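Local coordinates for protein-glutamine gamma-glutamyltransferase (Pseudomonas aeruginosa PAO1, PDB 6G49) that displays transglutaminase activity in vitro, joining protein glutamine and lysine side chains, and is critical for the viability of the bacterium, possibly through a cell-wall function, at residues S117-F122 and H141-Q146; Y72-T77 and A123-Q128. One frame throughout, in Å; residues are numbered along the deposited sequence. Where two conformers were deposited one is given.

Contact 1 (S117-F122 and H141-Q146); sequences SQPWLF and HLQRRQ. With PO4 (phosphate ion), chain F.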
# COMPACT_ATOMS: atom_id res chain seq x y z
N SER A 117 1.02 14.82 11.95
CA SER A 117 1.85 14.46 13.08
C SER A 117 2.70 13.22 12.77
O SER A 117 3.08 12.48 13.69
CB SER A 117 1.01 14.28 14.33
OG SER A 117 0.42 15.49 14.70
N GLN A 118 3.02 12.98 11.50
CA GLN A 118 3.87 11.92 11.06
C GLN A 118 4.87 12.43 10.03
O GLN A 118 4.63 13.44 9.35
CB GLN A 118 3.08 10.72 10.51
CG GLN A 118 2.10 10.09 11.47
CD GLN A 118 2.79 9.31 12.57
OE1 GLN A 118 4.02 9.21 12.64
NE2 GLN A 118 1.97 8.66 13.39
N PRO A 119 6.04 11.81 9.88
CA PRO A 119 7.06 12.31 8.96
C PRO A 119 7.07 11.77 7.53
O PRO A 119 8.12 11.45 7.04
CB PRO A 119 8.33 11.86 9.69
CG PRO A 119 8.00 10.51 10.27
CD PRO A 119 6.54 10.65 10.67
N TRP A 120 5.90 11.50 6.94
CA TRP A 120 5.74 10.90 5.62
C TRP A 120 5.07 11.92 4.71
O TRP A 120 4.04 12.49 5.13
CB TRP A 120 4.90 9.61 5.69
CG TRP A 120 5.40 8.74 6.81
CD1 TRP A 120 6.70 8.41 7.06
CD2 TRP A 120 4.62 8.11 7.85
NE1 TRP A 120 6.78 7.63 8.18
CE2 TRP A 120 5.53 7.44 8.70
CE3 TRP A 120 3.25 8.03 8.14
CZ2 TRP A 120 5.11 6.72 9.82
CZ3 TRP A 120 2.84 7.37 9.28
CH2 TRP A 120 3.76 6.72 10.11
N LEU A 121 5.62 12.13 3.51
CA LEU A 121 4.91 12.92 2.51
C LEU A 121 4.22 11.93 1.57
O LEU A 121 4.76 10.87 1.18
CB LEU A 121 5.89 13.79 1.75
CG LEU A 121 6.66 14.84 2.56
CD1 LEU A 121 7.28 15.87 1.63
CD2 LEU A 121 5.85 15.48 3.64
N PHE A 122 3.01 12.29 1.17
CA PHE A 122 2.23 11.44 0.29
C PHE A 122 2.59 11.72 -1.17
O PHE A 122 2.68 12.90 -1.58
CB PHE A 122 0.75 11.70 0.52
CG PHE A 122 0.33 11.73 1.96
CD1 PHE A 122 0.62 10.66 2.79
CD2 PHE A 122 -0.24 12.86 2.53
CE1 PHE A 122 0.35 10.72 4.13
CE2 PHE A 122 -0.64 12.84 3.85
CZ PHE A 122 -0.35 11.77 4.65
N HIS A 141 9.41 5.17 0.07
CA HIS A 141 8.54 6.17 0.67
C HIS A 141 9.38 7.39 1.05
O HIS A 141 10.58 7.29 1.24
CB HIS A 141 7.80 5.59 1.89
CG HIS A 141 8.44 5.84 3.20
ND1 HIS A 141 9.49 5.07 3.65
CD2 HIS A 141 8.19 6.71 4.20
CE1 HIS A 141 9.87 5.50 4.84
NE2 HIS A 141 9.10 6.52 5.21
N LEU A 142 8.70 8.53 1.15
CA LEU A 142 9.32 9.81 1.45
C LEU A 142 9.27 10.07 2.96
O LEU A 142 8.22 10.17 3.54
CB LEU A 142 8.49 10.89 0.70
CG LEU A 142 8.52 10.84 -0.82
CD1 LEU A 142 7.47 11.79 -1.35
CD2 LEU A 142 9.89 11.20 -1.35
N GLN A 143 10.45 10.17 3.58
CA GLN A 143 10.59 10.38 5.00
C GLN A 143 11.13 11.80 5.19
O GLN A 143 12.23 12.12 4.70
CB GLN A 143 11.53 9.35 5.64
CG GLN A 143 11.61 9.45 7.18
CD GLN A 143 10.61 8.58 7.95
OE1 GLN A 143 9.74 7.86 7.41
NE2 GLN A 143 10.70 8.63 9.28
N ARG A 144 10.39 12.60 5.94
CA ARG A 144 10.76 13.95 6.34
C ARG A 144 11.54 13.89 7.66
O ARG A 144 11.35 12.98 8.45
CB ARG A 144 9.50 14.78 6.50
CG ARG A 144 9.73 16.28 6.55
CD ARG A 144 8.38 16.97 6.48
NE ARG A 144 8.46 18.44 6.54
CZ ARG A 144 8.16 19.16 7.61
NH1 ARG A 144 7.80 18.61 8.75
NH2 ARG A 144 8.16 20.48 7.52
N ARG A 145 12.43 14.87 7.89
CA ARG A 145 13.25 14.81 9.09
C ARG A 145 12.40 15.05 10.35
O ARG A 145 12.77 14.57 11.42
CB ARG A 145 14.47 15.74 8.97
CG ARG A 145 15.81 15.01 8.96
CD ARG A 145 16.02 13.97 7.86
NE ARG A 145 15.50 12.61 8.14
CZ ARG A 145 15.77 11.52 7.41
NH1 ARG A 145 15.19 10.37 7.71
NH2 ARG A 145 16.61 11.58 6.40
N GLN A 146 11.28 15.76 10.25
CA GLN A 146 10.39 15.99 11.35
C GLN A 146 8.97 15.69 10.91
O GLN A 146 8.61 15.87 9.73
CB GLN A 146 10.46 17.46 11.77
CG GLN A 146 11.82 17.80 12.35
CD GLN A 146 11.74 19.18 12.94
OE1 GLN A 146 11.59 20.16 12.21
NE2 GLN A 146 11.77 19.24 14.26
P PO4 F . 6.95 21.43 10.98
O1 PO4 F . 7.87 20.54 11.81
O2 PO4 F . 5.74 20.70 10.41
O3 PO4 F . 6.28 22.50 11.83
O4 PO4 F . 7.89 22.06 9.95
O HOH W 1 8.58 7.02 10.54
O HOH W 2 5.84 8.42 0.70

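Contact 2 (Y72-T77 and A123-Q128); sequences YWRALT and ALDVAQ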
# COMPACT_ATOMS: atom_id res chain seq x y z
N TYR A 72 -2.75 5.98 -6.63
CA TYR A 72 -2.23 5.32 -5.43
C TYR A 72 -1.17 6.20 -4.78
O TYR A 72 -0.02 6.26 -5.21
CB TYR A 72 -1.66 3.93 -5.76
CG TYR A 72 -2.74 2.91 -5.98
CD1 TYR A 72 -3.41 2.81 -7.18
CD2 TYR A 72 -3.06 1.98 -5.00
CE1 TYR A 72 -4.40 1.89 -7.37
CE2 TYR A 72 -4.05 1.02 -5.18
CZ TYR A 72 -4.71 0.97 -6.39
OH TYR A 72 -5.65 0.01 -6.57
N TRP A 73 -1.59 6.89 -3.73
CA TRP A 73 -0.79 7.82 -2.96
C TRP A 73 -0.01 7.08 -1.87
O TRP A 73 -0.60 6.80 -0.81
CB TRP A 73 -1.62 8.96 -2.37
CG TRP A 73 -2.53 9.64 -3.34
CD1 TRP A 73 -3.85 9.41 -3.49
CD2 TRP A 73 -2.17 10.62 -4.34
NE1 TRP A 73 -4.36 10.18 -4.52
CE2 TRP A 73 -3.35 10.93 -5.03
CE3 TRP A 73 -0.97 11.24 -4.67
CZ2 TRP A 73 -3.36 11.84 -6.09
CZ3 TRP A 73 -0.98 12.15 -5.71
CH2 TRP A 73 -2.17 12.44 -6.36
N ARG A 74 1.23 6.70 -2.15
CA ARG A 74 2.06 5.99 -1.16
C ARG A 74 2.39 6.94 -0.01
O ARG A 74 2.78 8.10 -0.22
CB ARG A 74 3.38 5.42 -1.68
CG ARG A 74 4.21 4.66 -0.64
CD ARG A 74 5.52 4.07 -1.19
NE ARG A 74 5.34 3.22 -2.35
CZ ARG A 74 5.84 2.00 -2.48
NH1 ARG A 74 6.73 1.57 -1.58
NH2 ARG A 74 5.43 1.22 -3.47
N ALA A 75 2.23 6.44 1.23
CA ALA A 75 2.72 7.09 2.44
C ALA A 75 3.91 6.36 3.01
O ALA A 75 4.98 6.96 3.25
CB ALA A 75 1.64 7.23 3.46
N LEU A 76 3.74 5.06 3.28
CA LEU A 76 4.83 4.29 3.90
C LEU A 76 4.63 2.82 3.53
O LEU A 76 3.60 2.44 3.02
CB LEU A 76 4.87 4.46 5.41
CG LEU A 76 3.76 3.80 6.22
CD1 LEU A 76 4.27 3.56 7.65
CD2 LEU A 76 2.49 4.65 6.23
N THR A 77 5.64 1.99 3.84
CA THR A 77 5.50 0.54 3.79
C THR A 77 5.62 -0.01 5.19
O THR A 77 6.26 0.58 6.08
CB THR A 77 6.50 -0.22 2.89
OG1 THR A 77 7.76 -0.38 3.57
CG2 THR A 77 6.66 0.42 1.54
N ALA A 123 2.74 10.68 -1.98
CA ALA A 123 3.07 10.89 -3.39
C ALA A 123 2.86 9.60 -4.15
O ALA A 123 3.07 8.50 -3.60
CB ALA A 123 4.51 11.33 -3.53
N LEU A 124 2.59 9.72 -5.45
CA LEU A 124 2.59 8.55 -6.34
C LEU A 124 4.03 8.02 -6.47
O LEU A 124 5.01 8.76 -6.57
CB LEU A 124 2.10 8.95 -7.74
CG LEU A 124 0.77 9.67 -7.84
CD1 LEU A 124 0.55 10.09 -9.28
CD2 LEU A 124 -0.42 8.81 -7.36
N ASP A 125 4.14 6.69 -6.43
CA ASP A 125 5.44 6.03 -6.62
C ASP A 125 5.91 6.27 -8.07
O ASP A 125 5.09 6.44 -8.95
CB ASP A 125 5.28 4.53 -6.30
CG ASP A 125 6.54 3.78 -5.90
OD1 ASP A 125 7.37 4.36 -5.22
OD2 ASP A 125 6.62 2.57 -6.24
N VAL A 126 7.24 6.35 -8.32
CA VAL A 126 8.32 6.63 -7.42
C VAL A 126 8.49 8.16 -7.43
O VAL A 126 8.61 8.77 -8.52
CB VAL A 126 9.62 5.95 -7.85
CG1 VAL A 126 10.80 6.47 -7.06
CG2 VAL A 126 9.51 4.44 -7.71
N ALA A 127 8.54 8.75 -6.24
CA ALA A 127 8.47 10.19 -6.11
C ALA A 127 9.83 10.81 -5.83
O ALA A 127 10.70 10.28 -5.14
CB ALA A 127 7.54 10.59 -5.00
N GLN A 128 9.95 12.06 -6.33
CA GLN A 128 10.97 13.04 -5.97
C GLN A 128 10.28 14.37 -5.61
O GLN A 128 9.23 14.66 -6.19
CB GLN A 128 11.93 13.29 -7.15
CG GLN A 128 12.54 12.02 -7.69
CD GLN A 128 13.68 11.52 -6.86
OE1 GLN A 128 14.83 11.75 -7.24
NE2 GLN A 128 13.39 10.81 -5.75
O HOH W 3 1.79 4.85 -6.45

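Contact 1 (S117-F122 and H141-Q146)
The indole of W120 meets the second segment with its pyrrole edge, where the amide oxygen of Q143 lies in the ring plane, 3.1 Å from W120 NE1. One indole face is covered from within its own segment by Q118 CB and P119 CD near the rim. The H141 ring sits obliquely to the indole, the planes 70° apart, and turns its own edge to W120 CD1. In that edge, H141 NE2 donates to a lone pair of Q143 OE1 over 2.7 Å, while H141 ND1 is held by D139. The Q143 chain reaches back because it bends at chi2 (91°), which lays its amide beside the indole; a water accepts from both W120 NE1 and Q143 NE2. P119 CG packs 3.4 Å from Q143 NE2. In the backbone, W120 and Q143 form an antiparallel non-hydrogen-bonded pair, flanked by the backbone hydrogen bond from R144 N to P119 O (2.8 Å). R144 runs extended past L121 CD2 to a phosphate, probably from the crystallisation liquor: NH2 donates to its O4 over 2.9 Å, and NH1 donates to Q146 O. L121 CB meets L142 CD1 at 4.0 Å, beside T134. In the sheet, strand 142-144 lies between strands 120-124 and 134-136, with L121 and R144 also touching L152 of strand 152-158.

Contact 2 (Y72-T77 and A123-Q128)
An antiparallel strand pairing in the antiparallel sheet of the TgpA periplasmic domain joins 72-77 to 123-128, close to the probable Cys-His-Asp triad of the transglutaminase fold. R74 and A123 form a hydrogen-bonded pair: A123 N donates to R74 O over 3.1 Å, and the return bond from R74 N to A123 O is weak. Further along strand 72-81, A75 and L76 both face A265 in a classic beta bulge. Next to the pair, a water bridges Y72 O and D125 N, while Y72 OH is hydrogen-bonded to D303, an active-site residue by similarity. W73 offers a face of its six-membered ring to L124, whose CD2 lies 3.8 Å from the centroid and 17° off the normal, a CH-pi contact; W73 NE1 is bound by G269 O. The R74 chain starts out extended and bends at chi3 (-54°), bringing its guanidinium over the D125 carboxylate, planes 23° apart. Each group has a second partner, E291 for R74 and R164 for D125. R74 NE is buried without a partner. Because D125 OD2 stands well out of the guanidinium plane, the salt bridge to R74 NH2, 3.3 Å away, rests on charge alone.

In the fold
Strand 120-124 is common to both contacts: it pairs with 142-144 in contact 1 and with 72-81 in contact 2, so three neighbouring strands of one sheet are joined. The two centres are about 11 Å apart, and the contacts touch directly. H141 CD2 lies 3.4 Å from A75 O, F122 CD1 packs 3.6 Å from A75 CB, and L142 CD1 reaches to 3.7 Å from A123 CB. Contact 1, partly buried, lies away from the active site. Contact 2 is buried and approaches the active site: the Y72 side chain comes within about 3 Å of that of D303 and about 4 Å of that of H287, nearest atom to nearest atom, residues probably catalytic with C243.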